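LRA-12 (Uncultured bacterium, PDB 5AEB) hydrolyses beta-lactam antibiotics, carbapenems among them, as a class B3 metallo-beta-lactamase with a di-zinc active site. Local coordinates at residues V113-G118 with S129-I134; D121-G125 with I189-K193; T151-L156 with S167-D171; N185-I189 with S257-L261; F231-K236 with S247-R251. One frame throughout, in Å; residues are numbered along the deposited sequence.

Interaction 1 (V113-G118 with S129-I134)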
# COMPACT_ATOMS: atom_id res chain seq x y z
N VAL A 113 -2.46 9.39 -12.97
CA VAL A 113 -2.81 8.00 -13.24
C VAL A 113 -4.11 7.65 -12.51
O VAL A 113 -4.97 6.99 -13.06
CB VAL A 113 -1.68 7.04 -12.85
CG1 VAL A 113 -2.15 5.60 -12.89
CG2 VAL A 113 -0.49 7.21 -13.79
N MET A 114 -4.27 8.15 -11.27
CA MET A 114 -5.45 7.84 -10.48
C MET A 114 -6.72 8.44 -11.08
O MET A 114 -7.74 7.77 -11.15
CB MET A 114 -5.30 8.31 -9.03
CG MET A 114 -4.49 7.36 -8.19
SD MET A 114 -4.05 8.02 -6.57
CE MET A 114 -5.63 8.03 -5.70
N ALA A 115 -6.61 9.69 -11.50
CA ALA A 115 -7.70 10.42 -12.13
C ALA A 115 -8.12 9.79 -13.47
O ALA A 115 -9.29 9.92 -13.87
CB ALA A 115 -7.32 11.89 -12.30
N ASP A 116 -7.22 9.09 -14.16
CA ASP A 116 -7.63 8.39 -15.41
C ASP A 116 -7.74 6.87 -15.30
O ASP A 116 -7.83 6.19 -16.32
CB ASP A 116 -6.76 8.78 -16.62
CG ASP A 116 -5.30 8.37 -16.46
OD1 ASP A 116 -5.00 7.25 -15.95
OD2 ASP A 116 -4.44 9.19 -16.86
N GLY A 117 -7.73 6.35 -14.08
CA GLY A 117 -7.89 4.91 -13.90
C GLY A 117 -6.78 4.04 -14.49
O GLY A 117 -7.01 2.85 -14.77
N GLY A 118 -5.59 4.60 -14.66
CA GLY A 118 -4.41 3.82 -15.09
C GLY A 118 -4.15 3.83 -16.59
O GLY A 118 -3.21 3.21 -17.06
N SER A 129 -8.83 2.59 -19.17
CA SER A 129 -8.82 2.49 -17.70
C SER A 129 -8.78 1.06 -17.18
O SER A 129 -9.57 0.22 -17.61
CB SER A 129 -10.03 3.21 -17.09
OG SER A 129 -9.83 4.60 -17.09
N MET A 130 -7.86 0.79 -16.26
CA MET A 130 -7.75 -0.53 -15.62
C MET A 130 -8.45 -0.64 -14.26
O MET A 130 -8.69 -1.74 -13.77
CB MET A 130 -6.29 -0.94 -15.52
CG MET A 130 -5.58 -0.98 -16.87
SD MET A 130 -3.81 -0.68 -16.67
CE MET A 130 -3.39 -2.18 -15.79
N PHE A 131 -8.78 0.49 -13.67
CA PHE A 131 -9.59 0.55 -12.44
C PHE A 131 -10.43 1.83 -12.49
O PHE A 131 -10.11 2.74 -13.27
CB PHE A 131 -8.70 0.53 -11.17
CG PHE A 131 -7.67 1.63 -11.12
CD1 PHE A 131 -7.97 2.86 -10.54
CD2 PHE A 131 -6.41 1.43 -11.66
CE1 PHE A 131 -7.02 3.88 -10.52
CE2 PHE A 131 -5.44 2.44 -11.63
CZ PHE A 131 -5.74 3.67 -11.05
N GLU A 132 -11.48 1.90 -11.66
CA GLU A 132 -12.34 3.11 -11.63
C GLU A 132 -11.53 4.34 -11.20
O GLU A 132 -10.92 4.32 -10.12
CB GLU A 132 -13.57 2.92 -10.71
CG GLU A 132 -14.58 4.09 -10.70
CD GLU A 132 -15.32 4.26 -12.03
OE1 GLU A 132 -15.59 3.26 -12.74
OE2 GLU A 132 -15.62 5.42 -12.38
N PRO A 133 -11.48 5.38 -12.05
CA PRO A 133 -10.80 6.63 -11.69
C PRO A 133 -11.22 7.15 -10.31
O PRO A 133 -12.35 7.01 -9.91
CB PRO A 133 -11.29 7.61 -12.76
CG PRO A 133 -11.53 6.74 -13.95
CD PRO A 133 -12.04 5.43 -13.41
N ILE A 134 -10.27 7.74 -9.59
CA ILE A 134 -10.55 8.44 -8.35
C ILE A 134 -9.78 9.76 -8.38
O ILE A 134 -8.65 9.84 -8.88
CB ILE A 134 -10.13 7.70 -7.06
CG1 ILE A 134 -10.09 6.18 -7.20
CG2 ILE A 134 -11.14 8.04 -5.97
CD1 ILE A 134 -8.74 5.68 -7.67

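Interaction 2 (D121-G125 with I189-K193)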
# COMPACT_ATOMS: atom_id res chain seq x y z
N ASP A 121 -0.87 5.06 -17.31
CA ASP A 121 0.17 4.29 -16.63
C ASP A 121 1.40 4.09 -17.55
O ASP A 121 1.26 3.61 -18.66
CB ASP A 121 -0.38 2.94 -16.15
CG ASP A 121 0.65 2.12 -15.34
OD1 ASP A 121 1.76 1.86 -15.86
OD2 ASP A 121 0.36 1.72 -14.19
N TYR A 122 2.60 4.45 -17.07
CA TYR A 122 3.81 4.31 -17.91
C TYR A 122 4.02 2.88 -18.46
O TYR A 122 4.56 2.71 -19.53
CB TYR A 122 5.09 4.81 -17.20
CG TYR A 122 5.66 3.86 -16.14
CD1 TYR A 122 5.22 3.92 -14.81
CD2 TYR A 122 6.63 2.90 -16.48
CE1 TYR A 122 5.73 3.05 -13.84
CE2 TYR A 122 7.15 2.04 -15.52
CZ TYR A 122 6.70 2.12 -14.19
OH TYR A 122 7.21 1.25 -13.23
N ALA A 123 3.56 1.88 -17.72
CA ALA A 123 3.82 0.48 -18.05
C ALA A 123 2.62 -0.21 -18.68
O ALA A 123 2.78 -1.07 -19.55
CB ALA A 123 4.31 -0.29 -16.83
N PHE A 124 1.43 0.17 -18.25
CA PHE A 124 0.22 -0.50 -18.72
C PHE A 124 -0.79 0.44 -19.31
O PHE A 124 -1.94 0.06 -19.50
CB PHE A 124 -0.41 -1.29 -17.57
CG PHE A 124 0.53 -2.26 -16.93
CD1 PHE A 124 1.06 -3.32 -17.67
CD2 PHE A 124 0.90 -2.11 -15.60
CE1 PHE A 124 1.93 -4.22 -17.09
CE2 PHE A 124 1.76 -3.01 -15.01
CZ PHE A 124 2.28 -4.07 -15.76
N GLY A 125 -0.37 1.67 -19.60
CA GLY A 125 -1.26 2.66 -20.16
C GLY A 125 -1.68 2.34 -21.58
O GLY A 125 -1.43 1.24 -22.09
N ILE A 189 10.18 -4.03 -9.84
CA ILE A 189 10.16 -3.53 -11.20
C ILE A 189 9.10 -4.27 -12.00
O ILE A 189 9.02 -5.51 -12.02
CB ILE A 189 11.54 -3.68 -11.88
CG1 ILE A 189 12.58 -2.84 -11.11
CG2 ILE A 189 11.48 -3.34 -13.37
CD1 ILE A 189 14.00 -3.16 -11.50
N VAL A 190 8.30 -3.47 -12.69
CA VAL A 190 7.11 -3.97 -13.34
C VAL A 190 7.37 -4.23 -14.83
O VAL A 190 6.71 -5.06 -15.44
CB VAL A 190 5.96 -2.94 -13.10
CG1 VAL A 190 4.89 -2.99 -14.19
CG2 VAL A 190 5.34 -3.15 -11.74
N ILE A 191 8.34 -3.52 -15.40
CA ILE A 191 8.65 -3.62 -16.83
C ILE A 191 9.56 -4.81 -17.16
O ILE A 191 10.34 -5.26 -16.32
CB ILE A 191 9.27 -2.32 -17.39
CG1 ILE A 191 10.13 -1.63 -16.33
CG2 ILE A 191 8.17 -1.39 -17.85
CD1 ILE A 191 11.56 -1.30 -16.73
N GLU A 192 9.46 -5.30 -18.38
CA GLU A 192 10.34 -6.39 -18.82
C GLU A 192 11.59 -5.88 -19.53
O GLU A 192 12.55 -6.61 -19.69
CB GLU A 192 9.56 -7.40 -19.66
CG GLU A 192 8.53 -8.15 -18.83
CD GLU A 192 7.36 -8.67 -19.65
OE1 GLU A 192 6.72 -7.88 -20.39
OE2 GLU A 192 7.06 -9.88 -19.54
N LYS A 193 11.58 -4.61 -19.94
CA LYS A 193 12.69 -4.02 -20.69
C LYS A 193 13.65 -3.20 -19.82
O LYS A 193 13.44 -3.05 -18.61
CB LYS A 193 12.16 -3.20 -21.88
CG LYS A 193 11.27 -2.01 -21.53
CD LYS A 193 10.73 -1.32 -22.78
CE LYS A 193 9.46 -1.98 -23.29
NZ LYS A 193 9.23 -1.77 -24.75
O HOH W 1 8.85 -0.92 -12.97

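Interaction 3 (T151-L156 with S167-D171)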
# COMPACT_ATOMS: atom_id res chain seq x y z
N THR A 151 -3.01 9.93 15.95
CA THR A 151 -2.14 9.24 15.00
C THR A 151 -1.61 10.26 13.99
O THR A 151 -2.33 11.16 13.56
CB THR A 151 -2.91 8.07 14.33
OG1 THR A 151 -3.29 7.13 15.33
CG2 THR A 151 -2.09 7.35 13.26
N LYS A 152 -0.33 10.15 13.68
CA LYS A 152 0.31 10.97 12.66
C LYS A 152 1.11 10.07 11.72
O LYS A 152 2.00 9.35 12.15
CB LYS A 152 1.24 11.96 13.35
CG LYS A 152 1.91 12.99 12.47
CD LYS A 152 2.56 14.04 13.35
CE LYS A 152 3.16 15.19 12.54
NZ LYS A 152 3.51 16.37 13.38
N LEU A 153 0.75 10.07 10.43
CA LEU A 153 1.49 9.34 9.40
C LEU A 153 2.43 10.28 8.64
O LEU A 153 2.08 11.42 8.36
CB LEU A 153 0.54 8.68 8.41
CG LEU A 153 0.06 7.26 8.79
CD1 LEU A 153 -0.68 7.26 10.11
CD2 LEU A 153 -0.83 6.70 7.71
N VAL A 154 3.62 9.80 8.34
CA VAL A 154 4.51 10.50 7.46
C VAL A 154 4.52 9.73 6.12
O VAL A 154 4.89 8.54 6.07
CB VAL A 154 5.94 10.57 8.01
CG1 VAL A 154 6.83 11.33 7.03
CG2 VAL A 154 5.97 11.31 9.34
N MET A 155 4.12 10.42 5.05
CA MET A 155 4.27 9.85 3.70
C MET A 155 5.70 9.96 3.19
O MET A 155 6.28 11.02 3.23
CB MET A 155 3.36 10.51 2.69
CG MET A 155 3.17 9.61 1.47
SD MET A 155 2.88 10.55 -0.02
CE MET A 155 4.52 11.26 -0.26
N LEU A 156 6.26 8.84 2.74
CA LEU A 156 7.59 8.85 2.11
C LEU A 156 7.48 8.59 0.61
O LEU A 156 6.99 7.55 0.20
CB LEU A 156 8.49 7.79 2.75
CG LEU A 156 8.62 7.95 4.26
CD1 LEU A 156 9.23 6.71 4.89
CD2 LEU A 156 9.33 9.23 4.68
N SER A 167 5.49 5.08 0.82
CA SER A 167 5.35 4.32 2.04
C SER A 167 4.83 5.29 3.13
O SER A 167 4.88 6.52 2.94
CB SER A 167 6.72 3.76 2.42
OG SER A 167 7.19 2.84 1.44
N PHE A 168 4.36 4.73 4.23
CA PHE A 168 3.91 5.49 5.37
C PHE A 168 4.62 4.99 6.62
O PHE A 168 4.70 3.80 6.89
CB PHE A 168 2.38 5.43 5.57
CG PHE A 168 1.61 5.84 4.36
CD1 PHE A 168 1.33 7.18 4.14
CD2 PHE A 168 1.22 4.90 3.42
CE1 PHE A 168 0.63 7.57 2.99
CE2 PHE A 168 0.53 5.27 2.29
CZ PHE A 168 0.25 6.61 2.06
N LEU A 169 5.15 5.95 7.36
CA LEU A 169 5.85 5.73 8.60
C LEU A 169 5.04 6.39 9.72
O LEU A 169 4.69 7.59 9.64
CB LEU A 169 7.24 6.37 8.49
CG LEU A 169 8.30 6.24 9.58
CD1 LEU A 169 8.72 4.77 9.66
CD2 LEU A 169 9.48 7.15 9.14
N PHE A 170 4.71 5.61 10.75
CA PHE A 170 3.94 6.11 11.90
C PHE A 170 4.13 5.27 13.15
O PHE A 170 4.43 4.06 13.06
CB PHE A 170 2.43 6.21 11.59
CG PHE A 170 1.74 4.89 11.50
CD1 PHE A 170 1.91 4.06 10.37
CD2 PHE A 170 0.93 4.44 12.55
CE1 PHE A 170 1.30 2.82 10.29
CE2 PHE A 170 0.28 3.20 12.46
CZ PHE A 170 0.47 2.39 11.34
N ASP A 171 3.96 5.93 14.30
CA ASP A 171 3.94 5.27 15.59
C ASP A 171 2.53 4.87 16.04
O ASP A 171 1.59 5.64 15.87
CB ASP A 171 4.56 6.20 16.64
CG ASP A 171 6.02 6.42 16.40
OD1 ASP A 171 6.69 5.46 15.96
OD2 ASP A 171 6.52 7.53 16.65
O HOH W 2 1.14 8.22 15.42
O HOH W 3 3.77 8.54 14.46

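Interaction 4 (N185-I189 with S257-L261)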
# COMPACT_ATOMS: atom_id res chain seq x y z
N ASN A 185 6.04 0.44 0.39
CA ASN A 185 5.87 -0.04 -0.96
C ASN A 185 7.22 -0.52 -1.50
O ASN A 185 8.09 0.29 -1.82
CB ASN A 185 5.26 1.00 -1.87
CG ASN A 185 4.71 0.35 -3.11
OD1 ASN A 185 5.37 0.37 -4.17
ND2 ASN A 185 3.58 -0.35 -2.96
N MET A 186 7.41 -1.83 -1.61
CA MET A 186 8.71 -2.40 -2.06
C MET A 186 8.98 -1.99 -3.53
O MET A 186 8.07 -2.04 -4.36
CB MET A 186 8.75 -3.93 -1.89
CG MET A 186 8.40 -4.41 -0.47
SD MET A 186 9.31 -3.49 0.79
CE MET A 186 10.91 -4.29 0.71
N PRO A 187 10.22 -1.58 -3.86
CA PRO A 187 10.55 -1.12 -5.22
C PRO A 187 10.75 -2.27 -6.19
O PRO A 187 11.85 -2.51 -6.66
CB PRO A 187 11.85 -0.34 -5.02
CG PRO A 187 12.50 -1.05 -3.86
CD PRO A 187 11.38 -1.43 -2.94
N THR A 188 9.69 -3.00 -6.47
CA THR A 188 9.74 -4.03 -7.46
C THR A 188 9.66 -3.35 -8.82
O THR A 188 9.18 -2.21 -8.93
CB THR A 188 8.59 -5.03 -7.24
OG1 THR A 188 7.34 -4.33 -7.30
CG2 THR A 188 8.73 -5.74 -5.85
N ILE A 189 10.18 -4.03 -9.84
CA ILE A 189 10.16 -3.53 -11.20
C ILE A 189 9.10 -4.27 -12.00
O ILE A 189 9.02 -5.51 -12.02
CB ILE A 189 11.54 -3.68 -11.88
CG1 ILE A 189 12.58 -2.84 -11.11
CG2 ILE A 189 11.48 -3.34 -13.37
CD1 ILE A 189 14.00 -3.16 -11.50
N SER A 257 15.03 -8.48 1.20
CA SER A 257 14.14 -8.09 0.15
C SER A 257 14.73 -6.91 -0.65
O SER A 257 14.70 -6.91 -1.89
CB SER A 257 12.77 -7.78 0.74
OG SER A 257 11.92 -7.28 -0.24
N LEU A 258 15.30 -5.92 0.03
CA LEU A 258 15.86 -4.78 -0.69
C LEU A 258 17.13 -5.15 -1.48
O LEU A 258 17.41 -4.56 -2.54
CB LEU A 258 16.12 -3.59 0.23
CG LEU A 258 14.90 -2.85 0.80
CD1 LEU A 258 15.38 -1.77 1.74
CD2 LEU A 258 14.00 -2.26 -0.29
N ASP A 259 17.92 -6.08 -0.94
CA ASP A 259 19.07 -6.64 -1.62
C ASP A 259 18.64 -7.22 -2.96
O ASP A 259 19.16 -6.83 -4.00
CB ASP A 259 19.68 -7.75 -0.74
CG ASP A 259 21.12 -8.00 -1.04
OD1 ASP A 259 21.68 -7.41 -1.99
OD2 ASP A 259 21.72 -8.81 -0.31
N LYS A 260 17.68 -8.15 -2.93
CA LYS A 260 17.08 -8.74 -4.14
C LYS A 260 16.57 -7.68 -5.11
O LYS A 260 16.83 -7.73 -6.31
CB LYS A 260 15.95 -9.67 -3.76
CG LYS A 260 16.45 -11.05 -3.35
CD LYS A 260 15.62 -11.66 -2.23
CE LYS A 260 14.21 -12.03 -2.69
NZ LYS A 260 13.20 -11.95 -1.59
N LEU A 261 15.88 -6.67 -4.59
CA LEU A 261 15.34 -5.66 -5.47
C LEU A 261 16.45 -4.75 -6.04
O LEU A 261 16.31 -4.23 -7.14
CB LEU A 261 14.24 -4.87 -4.76
CG LEU A 261 13.02 -5.68 -4.26
CD1 LEU A 261 12.17 -4.77 -3.42
CD2 LEU A 261 12.19 -6.31 -5.39
O HOH W 4 13.73 -4.02 -8.01

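Interaction 5 (F231-K236 with S247-R251)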
# COMPACT_ATOMS: atom_id res chain seq x y z
N PHE A 231 6.23 -9.38 2.59
CA PHE A 231 6.78 -9.47 3.95
C PHE A 231 6.54 -10.82 4.61
O PHE A 231 6.55 -10.90 5.83
CB PHE A 231 6.30 -8.33 4.88
CG PHE A 231 4.81 -8.25 5.10
CD1 PHE A 231 3.94 -7.88 4.08
CD2 PHE A 231 4.28 -8.43 6.37
CE1 PHE A 231 2.58 -7.74 4.32
CE2 PHE A 231 2.92 -8.32 6.62
CZ PHE A 231 2.06 -7.96 5.59
N SER A 232 6.31 -11.84 3.81
CA SER A 232 6.05 -13.21 4.32
C SER A 232 4.98 -13.23 5.40
O SER A 232 5.18 -13.85 6.44
CB SER A 232 7.32 -13.80 4.92
OG SER A 232 8.29 -14.01 3.94
N MET A 233 3.86 -12.53 5.20
CA MET A 233 2.88 -12.39 6.28
C MET A 233 2.36 -13.75 6.80
O MET A 233 2.17 -13.93 8.00
CB MET A 233 1.72 -11.50 5.85
CG MET A 233 0.72 -11.26 6.98
SD MET A 233 -0.71 -10.43 6.29
CE MET A 233 -1.77 -11.81 5.85
N HIS A 234 2.18 -14.69 5.89
CA HIS A 234 1.67 -16.00 6.23
C HIS A 234 2.63 -16.91 6.95
O HIS A 234 2.19 -17.92 7.48
CB HIS A 234 1.08 -16.65 5.01
CG HIS A 234 -0.01 -15.85 4.41
ND1 HIS A 234 -1.17 -15.63 5.05
CD2 HIS A 234 -0.06 -15.11 3.24
CE1 HIS A 234 -1.95 -14.86 4.29
NE2 HIS A 234 -1.27 -14.54 3.19
N SER A 235 3.91 -16.54 7.00
CA SER A 235 4.88 -17.17 7.91
C SER A 235 4.88 -16.54 9.29
O SER A 235 5.30 -17.14 10.25
CB SER A 235 6.30 -17.05 7.35
OG SER A 235 6.36 -17.70 6.09
N LYS A 236 4.43 -15.31 9.39
CA LYS A 236 4.53 -14.58 10.64
C LYS A 236 3.23 -14.67 11.43
O LYS A 236 3.22 -14.47 12.63
CB LYS A 236 4.90 -13.13 10.35
CG LYS A 236 6.29 -12.99 9.74
CD LYS A 236 6.51 -11.64 9.08
CE LYS A 236 7.98 -11.45 8.68
NZ LYS A 236 8.18 -10.15 7.95
N SER A 247 6.13 -10.83 16.02
CA SER A 247 6.31 -11.68 14.85
C SER A 247 6.49 -10.88 13.56
O SER A 247 6.92 -11.43 12.52
CB SER A 247 5.22 -12.74 14.74
OG SER A 247 3.96 -12.21 15.06
N PHE A 248 6.23 -9.57 13.64
CA PHE A 248 6.40 -8.67 12.51
C PHE A 248 7.68 -7.84 12.57
O PHE A 248 7.95 -7.02 11.69
CB PHE A 248 5.13 -7.81 12.34
CG PHE A 248 3.93 -8.62 11.95
CD1 PHE A 248 3.75 -9.02 10.63
CD2 PHE A 248 3.00 -9.02 12.90
CE1 PHE A 248 2.64 -9.79 10.28
CE2 PHE A 248 1.90 -9.77 12.56
CZ PHE A 248 1.73 -10.18 11.25
N MET A 249 8.48 -8.07 13.62
CA MET A 249 9.79 -7.47 13.72
C MET A 249 10.75 -8.34 12.90
O MET A 249 10.97 -9.51 13.23
CB MET A 249 10.21 -7.35 15.18
CG MET A 249 9.39 -6.32 15.99
SD MET A 249 9.97 -6.23 17.73
CE MET A 249 8.74 -5.08 18.35
N ASP A 250 11.30 -7.78 11.82
CA ASP A 250 12.00 -8.61 10.82
C ASP A 250 12.89 -7.74 9.94
O ASP A 250 12.69 -7.64 8.72
CB ASP A 250 10.95 -9.40 9.98
CG ASP A 250 11.58 -10.32 8.93
OD1 ASP A 250 12.72 -10.80 9.12
OD2 ASP A 250 10.93 -10.57 7.87
N ARG A 251 13.87 -7.10 10.56
CA ARG A 251 14.78 -6.30 9.81
C ARG A 251 15.54 -7.09 8.74
O ARG A 251 15.68 -6.61 7.61
CB ARG A 251 15.73 -5.54 10.75
CG ARG A 251 16.65 -4.56 10.05
CD ARG A 251 15.89 -3.46 9.34
NE ARG A 251 16.75 -2.86 8.31
CZ ARG A 251 16.74 -1.57 7.97
NH1 ARG A 251 15.91 -0.72 8.57
NH2 ARG A 251 17.56 -1.15 7.01
O HOH W 5 7.17 -7.92 9.21

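Interaction 1 (V113-G118 with S129-I134)
Gly-117 lies over one face of the Phe-131 ring, its CA 3.8 Å from the ring centroid and 17° off the normal, a CH-pi contact. The ring gets there because its CG sits between the backbone N and the carbonyl carbon (chi1 56°), which folds the side chain back against the turn. The Gly-117 carbonyl lies over the same ring, and its O is gripped from opposite faces of the carbonyl plane by Phe-131 N at 3.1 Å and Met-130 N at 2.7 Å.

At the other end, Met-114 O takes Ile-134 N at 3.0 Å from well above its plane, while Gly-117 N reaches it from the opposite face. Met-114 CE and Ile-134 CD1 meet loosely at 4.4 Å, and Leu-104 of strand 103-107 packs on both side chains. Ser-129 OG donates to Asp-116 O, 2.7 Å away.

Carbonyls at a helix end are thus satisfied by the chain as it returns through residues 129-134. Tyr-87 and Leu-90 also pack on Phe-131, whose side chain is about 6 Å from that of the zinc ligand His-86. The turn itself is a Schellman motif closing helix 111-115, with Gly-117, at positive phi, as its C-prime residue.

Interaction 2 (D121-G125 with I189-K193)
Tyr-122 OH is held by two partners: it hydrogen-bonds to His-161 O, and it accepts from a water 2.7 Å away. That water lies at the edge of the phenol ring, in its plane, and in turn accepts from Val-190 N at 2.6 Å, so a single molecule ties the two loops together. The direct contacts between the loops are apolar. Ala-123 CB points into the second loop and touches Val-190 CG1 at 3.8 Å and Ile-191 CG2 at 4.1 Å. The same methyl lies between two rings of its own loop, off-centre over a face of Tyr-122 and centrally over a face of Phe-124.

The 121-125 loop is curled by an Asx turn, in which Asp-121 OD1 accepts from Ala-123 N nearly along the C-O direction. Phe-124 N, 2.9 Å from the same Asp-121 OD1 and above the carboxylate plane, widens the turn to an Asx motif. Here the contact borders the metal site of this metallo-beta-lactamase: the side chain of Val-190 is about 5 Å from a bound zinc and packs on His-161.

Val-190 CG1, roughly anti to the backbone N (chi1 154°), is directed at the CE2-CZ end of the Phe-124 ring. The modelled separation of Val-190 CG1 from Phe-124 CZ, 3.2 Å, is too short for relaxed carbons, and the exact placement is doubtful. Tyr-122 CE2 approaches Ile-191 CG2 at 4.3 Å, and the phenol ring also meets Tyr-201 edge-to-face.

Interaction 3 (T151-L156 with S167-D171)
Leu-153 stands beside Phe-170, both side chains pointing the same way, with Leu-153 CD1 3.6 Å from Phe-170 CB. Phe-170 CG lies between its backbone N and carbonyl carbon (chi1 72°), which stands the ring up along the leucine. The other leucine branch, Leu-153 CD2, meets Phe-168 CB at 4.1 Å; further along, Met-155 CG passes obliquely by Phe-168 CE1 at 3.6 Å. Ile-43 of the other sheet packs on Leu-153 and Phe-170, so this face looks into the interior of the αβ/βα sandwich. On the reverse face, Leu-156 CD1 leans across to Leu-169 CB.

Between the two faces runs the antiparallel ladder of a beta hairpin. Val-154 with Leu-169 and Leu-156 with Ser-167 are hydrogen-bonded pairs; Leu-156 N to Ser-167 O is the shortest of the four bonds, 2.7 Å and almost straight at 178°. Met-155 and Phe-168 form the non-hydrogen-bonded pair between them.

Toward Thr-151 the strands part. One water links Lys-152 N to Asp-171 O, and a second accepts from Asp-171 N at 2.6 Å and donates to Lys-152 O. Backbone polarity is therefore met directly where the strands lie close and through water where the hairpin splays.

Interaction 4 (N185-I189 with S257-L261)
Leu-261 reaches from the C-terminal helix 251-267 onto an inverse gamma turn centred on Pro-187, in the loop that leaves strand 178-184; here an outer helix of the αβ/βα sandwich covers a loop next to the metal site. Leu-261 CB and CG pass near Pro-187 O, the CB at 3.9 Å. With CG beside the backbone N (chi1 -60°), the two methyls then spread along the turn. Leu-261 CD1 presses on Pro-187 CD at 3.5 Å, tighter than usual for two carbons, and also touches Met-186 CB. Leu-261 CD2 runs alongside Thr-188, meeting its CG2 at 3.5 Å.

One helical turn back, Leu-258 CD2 meets the ring of Pro-187 at CD, 3.8 Å away, its side chain crossing the ring at about a right angle. The two leucines thus address the same proline edge from neighbouring turns of the helix. Met-186 bends at chi2 and chi3, which brings CE round to Leu-258 CD2 and against Ser-257 OG at 3.3 Å, a van der Waals contact and not a polar bond. Leu-212 and Met-215 of helix 204-216 pack on Pro-187 as well, so the proline is shared by two outer helices.

Past the turn, Thr-188 O accepts from Tyr-208 OH, and the Thr-188 side chain lies about 3 Å from that of the zinc ligand His-161. The turn is closed by Thr-188 N bonding to Met-186 O. That leaves Pro-187 O pointing toward the helix, where a water donates to it at 2.8 Å and to Leu-261 O at 2.7 Å.

Interaction 5 (F231-K236 with S247-R251)
Lys-236 lays its CB over one face of the Phe-248 ring, 4.0 Å from CE1, and then runs on, fully extended, along the backbone of Ser-247, whose O lies 3.2 Å from Lys-236 CG. With CG beside the backbone N (chi1 -66°) and every later torsion near anti, the extended chain carries NZ to a group of oxygens.

Three partners meet Lys-236 NZ there: Asp-250 OD2, Phe-231 O and a water O, each 2.8 Å from NZ. The first is a salt bridge, approached on the anti side of the carboxylate and 17° out of its plane; the second lies ahead of the lysine's own helix; and the water passes a hydrogen bond on to Phe-248 O. This water sits at the edge of the Phe-248 ring, in its plane.

Around the Phe-248 ring the apolar groups gather. Phe-231 turns its edge to Phe-248, CE2 to CE1 4.0 Å, while Met-233 CB lies over a face of Phe-231 and Met-233 CG comes to the edge of Phe-248. Phe-231 rests on strand 222-225 and Phe-248 on Ile-26 of strand 24-27, which places this patch between edge strands of the two sheets.

Asp-250 is the N-cap of helix 251-267, its OD1 bonded to Gly-253 N, so one carboxylate serves both the helix start and the lysine. Such a setting would be expected to keep the ammonium protonated, its charge balanced by OD2 and shared with two neutral acceptors next to apolar rings.

Overall arrangement
Interactions 1 and 3 are buried, 4 and 5 partly so, and 2 lies at the surface. Their chemistry follows position: interaction 3, within one sheet, relies on a backbone ladder, interaction 1 on carbonyls ending a helix, and interaction 5 on a salt bridge beside aromatic rings. Interactions 2 and 4 instead pair apolar side chains with one bridging water each, and share Ile-189, so a single loop beside the zinc site contacts the C-terminal helix and then another loop. Interactions 4 and 5 both involve helix 251-267, at its middle and its start. Interactions 1 and 2 touch through Met-130 and Phe-124, and 3 meets 4 where Ser-167 bonds Asn-185.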